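Local coordinates for protein serpin-ZX (Arabidopsis thaliana, PDB 3LE2) that inhibits proteases such as metacaspase-9 and RD21A by offering a reactive center loop for cleavage and covalent trapping, thereby restraining programmed cell death, at residues Ser28-Val33 with Phe193-Gly198; Ala100-Ser105 with Thr165-Ala170; Leu106-Ser111 with Ala122-Ala127; Asp367-Leu372 with Gln387-Leu392. All coordinates share one frame; numbering follows the deposited sequence. Where two conformers were deposited one is given.

Contact 1: residues Ser28-Val33 with Phe193-Gly198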
loop_
_atom_site.group_PDB
_atom_site.type_symbol
_atom_site.label_atom_id
_atom_site.label_comp_id
_atom_site.label_asym_id
_atom_site.label_seq_id
_atom_site.Cartn_x
_atom_site.Cartn_y
_atom_site.Cartn_z
ATOM N N SER A 28 16.628 -6.620 3.823
ATOM C CA SER A 28 17.222 -7.741 4.540
ATOM C C SER A 28 16.172 -8.768 4.971
ATOM O O SER A 28 14.976 -8.472 5.048
ATOM C CB SER A 28 17.978 -7.246 5.776
ATOM O OG SER A 28 17.053 -6.893 6.774
ATOM N N GLN A 29 16.645 -9.967 5.288
ATOM C CA GLN A 29 15.784 -11.083 5.653
ATOM C C GLN A 29 14.697 -10.713 6.656
ATOM O O GLN A 29 13.532 -11.093 6.503
ATOM C CB GLN A 29 16.623 -12.219 6.232
ATOM C CG GLN A 29 15.807 -13.438 6.559
ATOM C CD GLN A 29 16.665 -14.603 6.974
ATOM O OE1 GLN A 29 17.503 -14.480 7.867
ATOM N NE2 GLN A 29 16.464 -15.747 6.330
ATOM N N ASN A 30 15.090 -9.983 7.689
ATOM C CA ASN A 30 14.200 -9.682 8.798
ATOM C C ASN A 30 13.633 -8.267 8.758
ATOM O O ASN A 30 13.218 -7.741 9.782
ATOM C CB ASN A 30 14.917 -9.935 10.130
ATOM C CG ASN A 30 15.354 -11.395 10.299
ATOM O OD1 ASN A 30 16.377 -11.682 10.928
ATOM N ND2 ASN A 30 14.584 -12.319 9.728
ATOM N N SER A 31 13.603 -7.662 7.570
ATOM C CA SER A 31 13.068 -6.305 7.406
ATOM C C SER A 31 11.585 -6.310 7.067
ATOM O O SER A 31 11.192 -6.808 6.023
ATOM C CB SER A 31 13.811 -5.544 6.295
ATOM O OG SER A 31 15.175 -5.328 6.616
ATOM N N ASN A 32 10.770 -5.723 7.934
ATOM C CA ASN A 32 9.360 -5.536 7.647
ATOM C C ASN A 32 9.199 -4.640 6.430
ATOM O O ASN A 32 10.056 -3.790 6.173
ATOM C CB ASN A 32 8.662 -4.909 8.852
ATOM C CG ASN A 32 8.593 -5.845 10.030
ATOM O OD1 ASN A 32 8.532 -7.064 9.861
ATOM N ND2 ASN A 32 8.611 -5.288 11.235
ATOM N N VAL A 33 8.108 -4.836 5.689
ATOM C CA VAL A 33 7.776 -3.992 4.547
ATOM C C VAL A 33 6.314 -3.528 4.629
ATOM O O VAL A 33 5.441 -4.295 5.029
ATOM C CB VAL A 33 7.934 -4.761 3.211
ATOM C CG1 VAL A 33 7.444 -3.900 2.040
ATOM C CG2 VAL A 33 9.353 -5.209 3.001
ATOM N N PHE A 193 7.660 -15.493 18.659
ATOM C CA PHE A 193 7.565 -15.330 17.214
ATOM C C PHE A 193 8.795 -15.988 16.584
ATOM O O PHE A 193 9.921 -15.796 17.049
ATOM C CB PHE A 193 7.482 -13.846 16.839
ATOM C CG PHE A 193 7.239 -13.600 15.373
ATOM C CD1 PHE A 193 5.954 -13.400 14.891
ATOM C CD2 PHE A 193 8.294 -13.579 14.478
ATOM C CE1 PHE A 193 5.737 -13.184 13.553
ATOM C CE2 PHE A 193 8.080 -13.363 13.135
ATOM C CZ PHE A 193 6.805 -13.168 12.669
ATOM N N HIS A 194 8.584 -16.774 15.540
ATOM C CA HIS A 194 9.686 -17.505 14.928
ATOM C C HIS A 194 10.219 -16.743 13.724
ATOM O O HIS A 194 9.544 -16.641 12.689
ATOM C CB HIS A 194 9.252 -18.929 14.520
ATOM C CG HIS A 194 8.807 -19.774 15.674
ATOM N ND1 HIS A 194 7.567 -19.639 16.261
ATOM C CD2 HIS A 194 9.444 -20.747 16.366
ATOM C CE1 HIS A 194 7.459 -20.493 17.263
ATOM N NE2 HIS A 194 8.583 -21.179 17.347
ATOM N N LEU A 195 11.428 -16.207 13.873
ATOM C CA LEU A 195 12.093 -15.444 12.822
ATOM C C LEU A 195 12.566 -16.350 11.683
ATOM O O LEU A 195 12.823 -17.533 11.885
ATOM C CB LEU A 195 13.282 -14.692 13.409
ATOM C CG LEU A 195 13.218 -13.195 13.719
ATOM C CD1 LEU A 195 11.891 -12.740 14.276
ATOM C CD2 LEU A 195 14.347 -12.839 14.689
ATOM N N LEU A 196 12.681 -15.791 10.484
ATOM C CA LEU A 196 13.164 -16.551 9.332
ATOM C C LEU A 196 14.622 -17.023 9.497
ATOM O O LEU A 196 15.026 -18.039 8.925
ATOM C CB LEU A 196 13.018 -15.720 8.047
ATOM C CG LEU A 196 11.593 -15.434 7.552
ATOM C CD1 LEU A 196 11.585 -14.375 6.439
ATOM C CD2 LEU A 196 10.913 -16.726 7.091
ATOM N N ASP A 197 15.414 -16.284 10.266
ATOM C CA ASP A 197 16.811 -16.669 10.479
ATOM C C ASP A 197 16.964 -17.860 11.435
ATOM O O ASP A 197 18.079 -18.216 11.812
ATOM C CB ASP A 197 17.667 -15.473 10.942
ATOM C CG ASP A 197 17.269 -14.952 12.307
ATOM O OD1 ASP A 197 16.467 -15.619 12.999
ATOM O OD2 ASP A 197 17.765 -13.864 12.690
ATOM N N GLY A 198 15.849 -18.469 11.826
ATOM C CA GLY A 198 15.895 -19.641 12.683
ATOM C C GLY A 198 15.707 -19.369 14.170
ATOM O O GLY A 198 15.352 -20.272 14.927
#

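Contact 2: residues Ala100-Ser105 with Thr165-Ala170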
loop_
_atom_site.group_PDB
_atom_site.type_symbol
_atom_site.label_atom_id
_atom_site.label_comp_id
_atom_site.label_asym_id
_atom_site.label_seq_id
_atom_site.Cartn_x
_atom_site.Cartn_y
_atom_site.Cartn_z
ATOM N N ALA A 100 5.321 16.651 -7.115
ATOM C CA ALA A 100 6.446 16.544 -8.029
ATOM C C ALA A 100 7.326 17.790 -7.953
ATOM O O ALA A 100 6.836 18.909 -7.874
ATOM C CB ALA A 100 5.942 16.343 -9.452
ATOM N N TRP A 101 8.632 17.582 -7.972
ATOM C CA TRP A 101 9.587 18.678 -7.981
ATOM C C TRP A 101 10.540 18.483 -9.143
ATOM O O TRP A 101 11.008 17.375 -9.408
ATOM C CB TRP A 101 10.394 18.715 -6.673
ATOM C CG TRP A 101 9.687 19.362 -5.492
ATOM C CD1 TRP A 101 9.915 20.615 -4.978
ATOM C CD2 TRP A 101 8.648 18.785 -4.685
ATOM N NE1 TRP A 101 9.079 20.850 -3.906
ATOM C CE2 TRP A 101 8.298 19.741 -3.703
ATOM C CE3 TRP A 101 7.984 17.549 -4.694
ATOM C CZ2 TRP A 101 7.318 19.499 -2.744
ATOM C CZ3 TRP A 101 7.013 17.314 -3.747
ATOM C CH2 TRP A 101 6.684 18.287 -2.786
ATOM N N ILE A 102 10.861 19.569 -9.817
ATOM C CA ILE A 102 11.776 19.492 -10.942
ATOM C C ILE A 102 12.896 20.510 -10.757
ATOM O O ILE A 102 12.680 21.573 -10.166
ATOM C CB ILE A 102 11.009 19.751 -12.259
ATOM C CG1 ILE A 102 11.731 19.114 -13.437
ATOM C CG2 ILE A 102 10.758 21.251 -12.467
ATOM C CD1 ILE A 102 10.844 18.931 -14.621
ATOM N N ASP A 103 14.098 20.207 -11.235
ATOM C CA ASP A 103 15.148 21.210 -11.134
ATOM C C ASP A 103 14.712 22.494 -11.827
ATOM O O ASP A 103 14.194 22.454 -12.947
ATOM C CB ASP A 103 16.475 20.752 -11.719
ATOM C CG ASP A 103 17.584 21.735 -11.411
ATOM O OD1 ASP A 103 17.759 22.038 -10.214
ATOM O OD2 ASP A 103 18.248 22.233 -12.348
ATOM N N LYS A 104 14.941 23.628 -11.162
ATOM C CA LYS A 104 14.432 24.914 -11.630
ATOM C C LYS A 104 15.014 25.351 -12.980
ATOM O O LYS A 104 14.564 26.336 -13.561
ATOM C CB LYS A 104 14.654 25.999 -10.577
ATOM C CG LYS A 104 16.059 26.560 -10.559
ATOM C CD LYS A 104 16.169 27.718 -9.572
ATOM C CE LYS A 104 17.570 28.312 -9.577
ATOM N NZ LYS A 104 17.699 29.422 -8.597
ATOM N N SER A 105 16.010 24.622 -13.477
ATOM C CA SER A 105 16.469 24.813 -14.846
ATOM C C SER A 105 15.370 24.371 -15.822
ATOM O O SER A 105 15.494 24.516 -17.040
ATOM C CB SER A 105 17.761 24.032 -15.105
ATOM O OG SER A 105 17.541 22.630 -15.113
ATOM N N THR A 165 20.128 15.741 -9.533
ATOM C CA THR A 165 18.703 15.422 -9.484
ATOM C C THR A 165 17.904 16.372 -10.363
ATOM O O THR A 165 18.055 17.584 -10.269
ATOM C CB THR A 165 18.156 15.481 -8.052
ATOM O OG1 THR A 165 18.749 14.437 -7.274
ATOM C CG2 THR A 165 16.661 15.303 -8.061
ATOM N N LYS A 166 17.060 15.814 -11.222
ATOM C CA LYS A 166 16.296 16.624 -12.168
ATOM C C LYS A 166 14.812 16.580 -11.894
ATOM O O LYS A 166 14.159 17.621 -11.884
ATOM C CB LYS A 166 16.574 16.188 -13.606
ATOM C CG LYS A 166 18.033 16.387 -14.029
ATOM C CD LYS A 166 18.447 17.864 -13.949
ATOM C CE LYS A 166 19.917 18.042 -14.299
ATOM N NZ LYS A 166 20.430 19.402 -13.931
ATOM N N LEU A 167 14.281 15.376 -11.673
ATOM C CA LEU A 167 12.840 15.198 -11.485
ATOM C C LEU A 167 12.519 14.117 -10.466
ATOM O O LEU A 167 12.909 12.959 -10.623
ATOM C CB LEU A 167 12.151 14.871 -12.818
ATOM C CG LEU A 167 10.654 14.578 -12.769
ATOM C CD1 LEU A 167 9.829 15.786 -12.346
ATOM C CD2 LEU A 167 10.201 14.078 -14.119
ATOM N N ILE A 168 11.800 14.500 -9.417
ATOM C CA ILE A 168 11.411 13.557 -8.377
ATOM C C ILE A 168 9.918 13.601 -8.064
ATOM O O ILE A 168 9.242 14.614 -8.281
ATOM C CB ILE A 168 12.181 13.804 -7.062
ATOM C CG1 ILE A 168 11.771 15.150 -6.454
ATOM C CG2 ILE A 168 13.683 13.704 -7.298
ATOM C CD1 ILE A 168 12.327 15.408 -5.068
ATOM N N PHE A 169 9.411 12.491 -7.549
ATOM C CA PHE A 169 8.064 12.451 -7.034
ATOM C C PHE A 169 8.138 12.053 -5.569
ATOM O O PHE A 169 8.934 11.201 -5.187
ATOM C CB PHE A 169 7.223 11.476 -7.844
ATOM C CG PHE A 169 6.983 11.940 -9.245
ATOM C CD1 PHE A 169 5.902 12.763 -9.542
ATOM C CD2 PHE A 169 7.856 11.592 -10.261
ATOM C CE1 PHE A 169 5.693 13.206 -10.832
ATOM C CE2 PHE A 169 7.648 12.032 -11.546
ATOM C CZ PHE A 169 6.568 12.839 -11.834
ATOM N N ALA A 170 7.339 12.696 -4.736
ATOM C CA ALA A 170 7.320 12.330 -3.339
ATOM C C ALA A 170 5.894 12.002 -2.996
ATOM O O ALA A 170 4.992 12.804 -3.238
ATOM C CB ALA A 170 7.854 13.460 -2.456
#

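Contact 3: residues Leu106-Ser111 with Ala122-Ala127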
loop_
_atom_site.group_PDB
_atom_site.type_symbol
_atom_site.label_atom_id
_atom_site.label_comp_id
_atom_site.label_asym_id
_atom_site.label_seq_id
_atom_site.Cartn_x
_atom_site.Cartn_y
_atom_site.Cartn_z
ATOM N N LEU A 106 14.291 23.828 -15.271
ATOM C CA LEU A 106 13.166 23.391 -16.071
ATOM C C LEU A 106 11.891 24.006 -15.524
ATOM O O LEU A 106 11.904 24.703 -14.506
ATOM C CB LEU A 106 13.060 21.868 -16.059
ATOM C CG LEU A 106 14.326 21.134 -16.511
ATOM C CD1 LEU A 106 14.358 19.701 -16.016
ATOM C CD2 LEU A 106 14.444 21.188 -18.012
ATOM N N SER A 107 10.793 23.751 -16.224
ATOM C CA SER A 107 9.482 24.228 -15.825
ATOM C C SER A 107 8.430 23.336 -16.473
ATOM O O SER A 107 8.595 22.903 -17.611
ATOM C CB SER A 107 9.299 25.695 -16.226
ATOM O OG SER A 107 9.974 25.977 -17.437
ATOM N N PHE A 108 7.366 23.041 -15.734
ATOM C CA PHE A 108 6.301 22.191 -16.237
ATOM C C PHE A 108 5.465 22.996 -17.201
ATOM O O PHE A 108 5.358 24.209 -17.053
ATOM C CB PHE A 108 5.411 21.694 -15.092
ATOM C CG PHE A 108 6.140 20.881 -14.062
ATOM C CD1 PHE A 108 6.577 19.598 -14.349
ATOM C CD2 PHE A 108 6.386 21.397 -12.799
ATOM C CE1 PHE A 108 7.259 18.839 -13.391
ATOM C CE2 PHE A 108 7.066 20.649 -11.836
ATOM C CZ PHE A 108 7.503 19.368 -12.131
ATOM N N LYS A 109 4.885 22.327 -18.193
ATOM C CA LYS A 109 3.876 22.956 -19.027
ATOM C C LYS A 109 2.745 23.341 -18.108
ATOM O O LYS A 109 2.265 22.507 -17.347
ATOM C CB LYS A 109 3.341 21.987 -20.082
ATOM C CG LYS A 109 4.253 21.785 -21.268
ATOM C CD LYS A 109 3.563 21.008 -22.385
ATOM C CE LYS A 109 4.509 20.794 -23.568
ATOM N NZ LYS A 109 3.827 20.188 -24.747
ATOM N N PRO A 110 2.309 24.604 -18.175
ATOM C CA PRO A 110 1.192 25.071 -17.349
ATOM C C PRO A 110 0.050 24.068 -17.349
ATOM O O PRO A 110 -0.553 23.819 -16.303
ATOM C CB PRO A 110 0.762 26.354 -18.051
ATOM C CG PRO A 110 2.027 26.873 -18.643
ATOM C CD PRO A 110 2.819 25.659 -19.066
ATOM N N SER A 111 -0.228 23.498 -18.519
ATOM C CA SER A 111 -1.309 22.534 -18.683
ATOM C C SER A 111 -1.102 21.292 -17.816
ATOM O O SER A 111 -2.023 20.838 -17.136
ATOM C CB SER A 111 -1.442 22.139 -20.155
ATOM O OG SER A 111 -0.172 21.899 -20.737
ATOM N N ALA A 122 -2.366 17.079 -6.780
ATOM C CA ALA A 122 -0.939 16.879 -6.611
ATOM C C ALA A 122 -0.208 18.186 -6.860
ATOM O O ALA A 122 -0.496 18.889 -7.824
ATOM C CB ALA A 122 -0.446 15.796 -7.573
ATOM N N ALA A 123 0.724 18.516 -5.978
ATOM C CA ALA A 123 1.501 19.741 -6.109
ATOM C C ALA A 123 2.560 19.561 -7.177
ATOM O O ALA A 123 2.982 18.450 -7.456
ATOM C CB ALA A 123 2.158 20.085 -4.786
ATOM N N SER A 124 2.999 20.654 -7.776
ATOM C CA SER A 124 4.146 20.594 -8.672
ATOM C C SER A 124 4.953 21.847 -8.440
ATOM O O SER A 124 4.395 22.942 -8.371
ATOM C CB SER A 124 3.716 20.484 -10.139
ATOM O OG SER A 124 2.685 21.406 -10.456
ATOM N N ASN A 125 6.263 21.682 -8.296
ATOM C CA ASN A 125 7.133 22.789 -7.944
ATOM C C ASN A 125 8.495 22.661 -8.590
ATOM O O ASN A 125 8.898 21.575 -9.010
ATOM C CB ASN A 125 7.300 22.852 -6.427
ATOM C CG ASN A 125 6.049 23.328 -5.727
ATOM O OD1 ASN A 125 5.785 24.526 -5.665
ATOM N ND2 ASN A 125 5.273 22.394 -5.193
ATOM N N GLN A 126 9.198 23.782 -8.672
ATOM C CA GLN A 126 10.600 23.765 -9.053
ATOM C C GLN A 126 11.461 23.833 -7.804
ATOM O O GLN A 126 11.031 24.325 -6.766
ATOM C CB GLN A 126 10.932 24.950 -9.941
ATOM C CG GLN A 126 10.256 24.928 -11.279
ATOM C CD GLN A 126 10.368 26.259 -11.963
ATOM O OE1 GLN A 126 11.389 26.567 -12.580
ATOM N NE2 GLN A 126 9.326 27.079 -11.836
ATOM N N ALA A 127 12.683 23.342 -7.913
ATOM C CA ALA A 127 13.596 23.355 -6.789
ATOM C C ALA A 127 15.005 23.551 -7.310
ATOM O O ALA A 127 15.288 23.292 -8.479
ATOM C CB ALA A 127 13.487 22.060 -6.011
#

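Contact 4: residues Asp367-Leu372 with Gln387-Leu392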
loop_
_atom_site.group_PDB
_atom_site.type_symbol
_atom_site.label_atom_id
_atom_site.label_comp_id
_atom_site.label_asym_id
_atom_site.label_seq_id
_atom_site.Cartn_x
_atom_site.Cartn_y
_atom_site.Cartn_z
ATOM N N ASP A 367 2.453 -16.804 14.650
ATOM C CA ASP A 367 3.700 -16.728 15.381
ATOM C C ASP A 367 4.877 -16.884 14.437
ATOM O O ASP A 367 5.958 -17.308 14.840
ATOM C CB ASP A 367 3.738 -17.812 16.453
ATOM C CG ASP A 367 3.708 -19.203 15.866
ATOM O OD1 ASP A 367 3.506 -19.337 14.639
ATOM O OD2 ASP A 367 3.886 -20.172 16.630
ATOM N N HIS A 368 4.657 -16.560 13.169
ATOM C CA HIS A 368 5.727 -16.573 12.183
ATOM C C HIS A 368 5.335 -15.640 11.041
ATOM O O HIS A 368 4.210 -15.155 11.015
ATOM C CB HIS A 368 6.012 -17.995 11.700
ATOM C CG HIS A 368 4.797 -18.731 11.237
ATOM N ND1 HIS A 368 3.865 -19.253 12.111
ATOM C CD2 HIS A 368 4.364 -19.047 9.991
ATOM C CE1 HIS A 368 2.906 -19.852 11.426
ATOM N NE2 HIS A 368 3.186 -19.743 10.138
ATOM N N PRO A 369 6.272 -15.349 10.122
ATOM C CA PRO A 369 6.028 -14.337 9.082
ATOM C C PRO A 369 4.815 -14.580 8.184
ATOM O O PRO A 369 4.565 -15.689 7.720
ATOM C CB PRO A 369 7.320 -14.359 8.265
ATOM C CG PRO A 369 8.355 -14.726 9.287
ATOM C CD PRO A 369 7.680 -15.771 10.143
ATOM N N PHE A 370 4.079 -13.501 7.942
ATOM C CA PHE A 370 2.867 -13.537 7.150
ATOM C C PHE A 370 2.817 -12.316 6.249
ATOM O O PHE A 370 3.529 -11.337 6.491
ATOM C CB PHE A 370 1.631 -13.587 8.058
ATOM C CG PHE A 370 1.615 -12.541 9.163
ATOM C CD1 PHE A 370 2.193 -12.803 10.397
ATOM C CD2 PHE A 370 0.963 -11.330 8.986
ATOM C CE1 PHE A 370 2.166 -11.855 11.433
ATOM C CE2 PHE A 370 0.928 -10.374 10.016
ATOM C CZ PHE A 370 1.527 -10.643 11.244
ATOM N N LEU A 371 2.000 -12.388 5.200
ATOM C CA LEU A 371 1.770 -11.236 4.347
ATOM C C LEU A 371 0.601 -10.444 4.869
ATOM O O LEU A 371 -0.226 -10.958 5.620
ATOM C CB LEU A 371 1.466 -11.647 2.908
ATOM C CG LEU A 371 2.647 -12.119 2.074
ATOM C CD1 LEU A 371 2.159 -12.593 0.721
ATOM C CD2 LEU A 371 3.680 -10.990 1.937
ATOM N N LEU A 372 0.553 -9.176 4.471
ATOM C CA LEU A 372 -0.497 -8.248 4.863
ATOM C C LEU A 372 -1.041 -7.565 3.628
ATOM O O LEU A 372 -0.277 -7.178 2.741
ATOM C CB LEU A 372 0.065 -7.151 5.771
ATOM C CG LEU A 372 0.458 -7.472 7.206
ATOM C CD1 LEU A 372 0.939 -6.193 7.878
ATOM C CD2 LEU A 372 -0.723 -8.070 7.940
ATOM N N GLN A 387 4.765 -7.153 4.578
ATOM C CA GLN A 387 5.136 -8.393 5.229
ATOM C C GLN A 387 5.590 -8.066 6.639
ATOM O O GLN A 387 6.311 -7.091 6.849
ATOM C CB GLN A 387 6.251 -9.096 4.466
ATOM C CG GLN A 387 7.648 -8.495 4.604
ATOM C CD GLN A 387 8.693 -9.427 4.019
ATOM O OE1 GLN A 387 8.348 -10.406 3.351
ATOM N NE2 GLN A 387 9.973 -9.147 4.280
ATOM N N VAL A 388 5.140 -8.870 7.597
ATOM C CA VAL A 388 5.594 -8.781 8.979
ATOM C C VAL A 388 6.526 -9.958 9.206
ATOM O O VAL A 388 6.085 -11.112 9.259
ATOM C CB VAL A 388 4.405 -8.840 9.973
ATOM C CG1 VAL A 388 4.887 -8.726 11.405
ATOM C CG2 VAL A 388 3.414 -7.727 9.676
ATOM N N VAL A 389 7.824 -9.673 9.278
ATOM C CA VAL A 389 8.826 -10.715 9.503
ATOM C C VAL A 389 9.431 -10.590 10.889
ATOM O O VAL A 389 10.095 -11.505 11.361
ATOM C CB VAL A 389 9.947 -10.706 8.430
ATOM C CG1 VAL A 389 9.393 -11.136 7.064
ATOM C CG2 VAL A 389 10.619 -9.332 8.348
ATOM N N ASP A 390 9.189 -9.460 11.542
ATOM C CA ASP A 390 9.673 -9.230 12.899
ATOM C C ASP A 390 8.821 -8.168 13.584
ATOM O O ASP A 390 9.016 -6.980 13.354
ATOM C CB ASP A 390 11.141 -8.795 12.872
ATOM C CG ASP A 390 11.638 -8.310 14.224
ATOM O OD1 ASP A 390 10.888 -8.381 15.228
ATOM O OD2 ASP A 390 12.789 -7.846 14.278
ATOM N N PRO A 391 7.883 -8.604 14.441
ATOM C CA PRO A 391 6.905 -7.755 15.128
ATOM C C PRO A 391 7.565 -6.780 16.090
ATOM O O PRO A 391 6.928 -5.800 16.474
ATOM C CB PRO A 391 6.098 -8.743 15.966
ATOM C CG PRO A 391 6.549 -10.089 15.577
ATOM C CD PRO A 391 7.881 -9.977 14.961
ATOM N N LEU A 392 8.807 -7.048 16.488
ATOM C CA LEU A 392 9.459 -6.229 17.509
ATOM C C LEU A 392 10.129 -4.998 16.925
ATOM O O LEU A 392 10.614 -4.127 17.655
ATOM C CB LEU A 392 10.482 -7.046 18.305
ATOM C CG LEU A 392 9.897 -7.933 19.406
ATOM C CD1 LEU A 392 10.997 -8.605 20.241
ATOM C CD2 LEU A 392 8.987 -7.102 20.280
#

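Contact 1: residues Ser28-Val33 with Phe193-Gly198
Q29 reaches out from its turn and lays its amide against L196 and D197. From CB the chain runs anti to the backbone N (chi1 -177°) and stays extended, which carries the amide clear of its own backbone to the other loop. CG rests on L196, 3.9 Å from its CB, and the amide carbon CD lies just as far from D197 N. At the tip the two amide atoms part: OE1 comes to 3.2 Å from D197 CB, while NE2 lies 3.7 Å from L196 O, an approach without a clear hydrogen bond. Both partners are type I beta turns, S28-S31 and L195-G198. The first belongs to the loop that leaves helix 5-25, and the second links the antiparallel strands 189-194 and 200-207, a hairpin of serpin sheet C. L196 answers from its side by putting CD1 3.8 Å from Q29 O, and it also packs on P369. The end of the N30 amide comes up to D197 OD2, with amide and carboxylate planes 88° apart. The other oxygen, OD1, accepts from the backbone N of N199 and so ties the aspartate to its own hairpin.

Contact 2: residues Ala100-Ser105 with Thr165-Ala170
W101 and I168 face each other as a hydrogen-bonded antiparallel pair, each donating its N-H to the other's carbonyl. W101 N to I168 O is 3.0 Å with the donor tilted 22° from the carbonyl plane; in the return bond I168 N meets W101 O almost head-on. A third backbone bond, D103 N to K166 O at 2.7 Å, prolongs the pairing past the last bridge. The non-hydrogen-bonded pairs A100-F169 and I102-L167 alternate with these, and there CA-H...O contacts fill in, such as I102 CA to K166 O at 3.2 Å. These are strands 93-103 and 167-176 of serpin sheet A.

Apolar contacts divide between the two faces. On one, A100 CB lies 3.4 Å from F169 CE1, and I102 CG1 is 4.0 Å from L167 CD1; F169 goes on to pack against helix 37-49. On the other, W101 CZ3 approaches A170 CB, and the indole meets W143 of helix 129-147 edge-to-face.

Charge appears at the strand end. D103 and K166 run side by side, K166 bending at chi2 (-61°) to bring NZ within a long salt bridge, 3.9 Å, of D103 OD2. S105 OG donates to the same oxygen, 2.9 Å from D103 OD2, on its anti side. Cohesion therefore rests on main-chain bonds and buried hydrocarbon, and the stretched ion pair probably adds only modest electrostatic attraction where the chain turns off the sheet.

Contact 3: residues Leu106-Ser111 with Ala122-Ala127
L106 makes its contact with the backbone: its carbonyl oxygen meets the side chain of Q126, whose CG lies 3.6 Å away from L106 O. The amide end comes closer still, L106 O to the atom modelled as Q126 OE1 being 2.7 Å, though the orientation of that amide is uncertain. Q126 gets there by staying extended beyond CG, so that its amide spans the gap between strand 123-127 and the incoming loop.

S107 adds little here; its OG is hydrogen-bonded to E314 OE1, which anchors the loop to a neighbouring one.

F108 carries the rest. Its ring leaves CB anti to the carbonyl carbon (chi1 -60°) and points at the strand, where CE2 comes within 3.8 Å of S124 CB. The same CE2 lies 3.5 Å from N125 O, which sits at the ring edge, near its plane. I102, M312 and K113 also pack around this phenylalanine. Just beyond, K109 is the N-cap of helix 110-119, so the whole piece is the connection from strand to helix in a beta-alpha-beta unit: strand 93-103, helix 110-119 and strand 123-127, the two strands parallel neighbours in sheet A.

The carbonyl of N125 also takes the backbone N-H of I102 in the sheet. With the ring edge beside it, the slightly positive aromatic C-H groups probably add a weak attraction to an oxygen already satisfied, which would let a hydrophobic side chain lie against the strand's polar backbone at little cost.

Contact 4: residues Asp367-Leu372 with Gln387-Leu392
F370 and V388 form an antiparallel hydrogen-bonded pair, with a good bond from V388 N to F370 O (3.1 Å) and a weak one back from F370 N to V388 O (3.4 Å), while L371 and Q387 make the non-hydrogen-bonded pair beside it. P369, just ahead of the strand, still joins in by a CA-H...O contact, its CA 3.2 Å from V388 O.

Among the side chains, F370 and V388 lie alongside each other and point the same way. V388 CB sits over one face of the ring, 4.0 Å from its centroid and 25° off the normal, a CH-pi contact displaced toward the rim. F370 has its ring carbon CG between backbone N and carbonyl carbon (chi1 50°), a placing that brings the ring across to the valine. The two segments are the facing ends of the hairpin of strands 370-376 and 382-388, in the core of serpin sheet B, and F282 of strand 277-289 closes on F370, L372 and V388 alike. On the opposite face of the hairpin L371 CD2 rests 4.1 Å from Q387 CB, with helix 249-258 above both, and Q387 NE2 donates to S31 O.

P369 CB packs 4.0 Å from V389 CG1 at the open end of the hairpin. Before it, H368 ND1 donates to D367 OD1 at 2.6 Å, and H368 NE2 bonds to P243 O; two acceptors around one imidazole would favour its protonated form. After V389, D390 OD1 accepts from L392 N in an Asx turn.

How the contacts relate
The four contacts fall into two clusters on either side of the chain's centre. Contacts 1 and 4 lie 7 Å apart between centres and are stitched together by N32, whose amide bonds to V389 N and D390 O; contacts 2 and 3, 9 Å apart between centres, meet where strand 93-103 pairs with strand 123-127, through A100 O to N125 N and K104 N to A127 O. Contacts 2 and 4 are buried strand pairings, built on backbone bonds and hydrocarbon. Contact 1, at the surface, mixes amides and a carboxylate with leucine side chains and has no clear hydrogen bond across it; contact 3, partly buried, sets an aromatic ring and an amide against a strand.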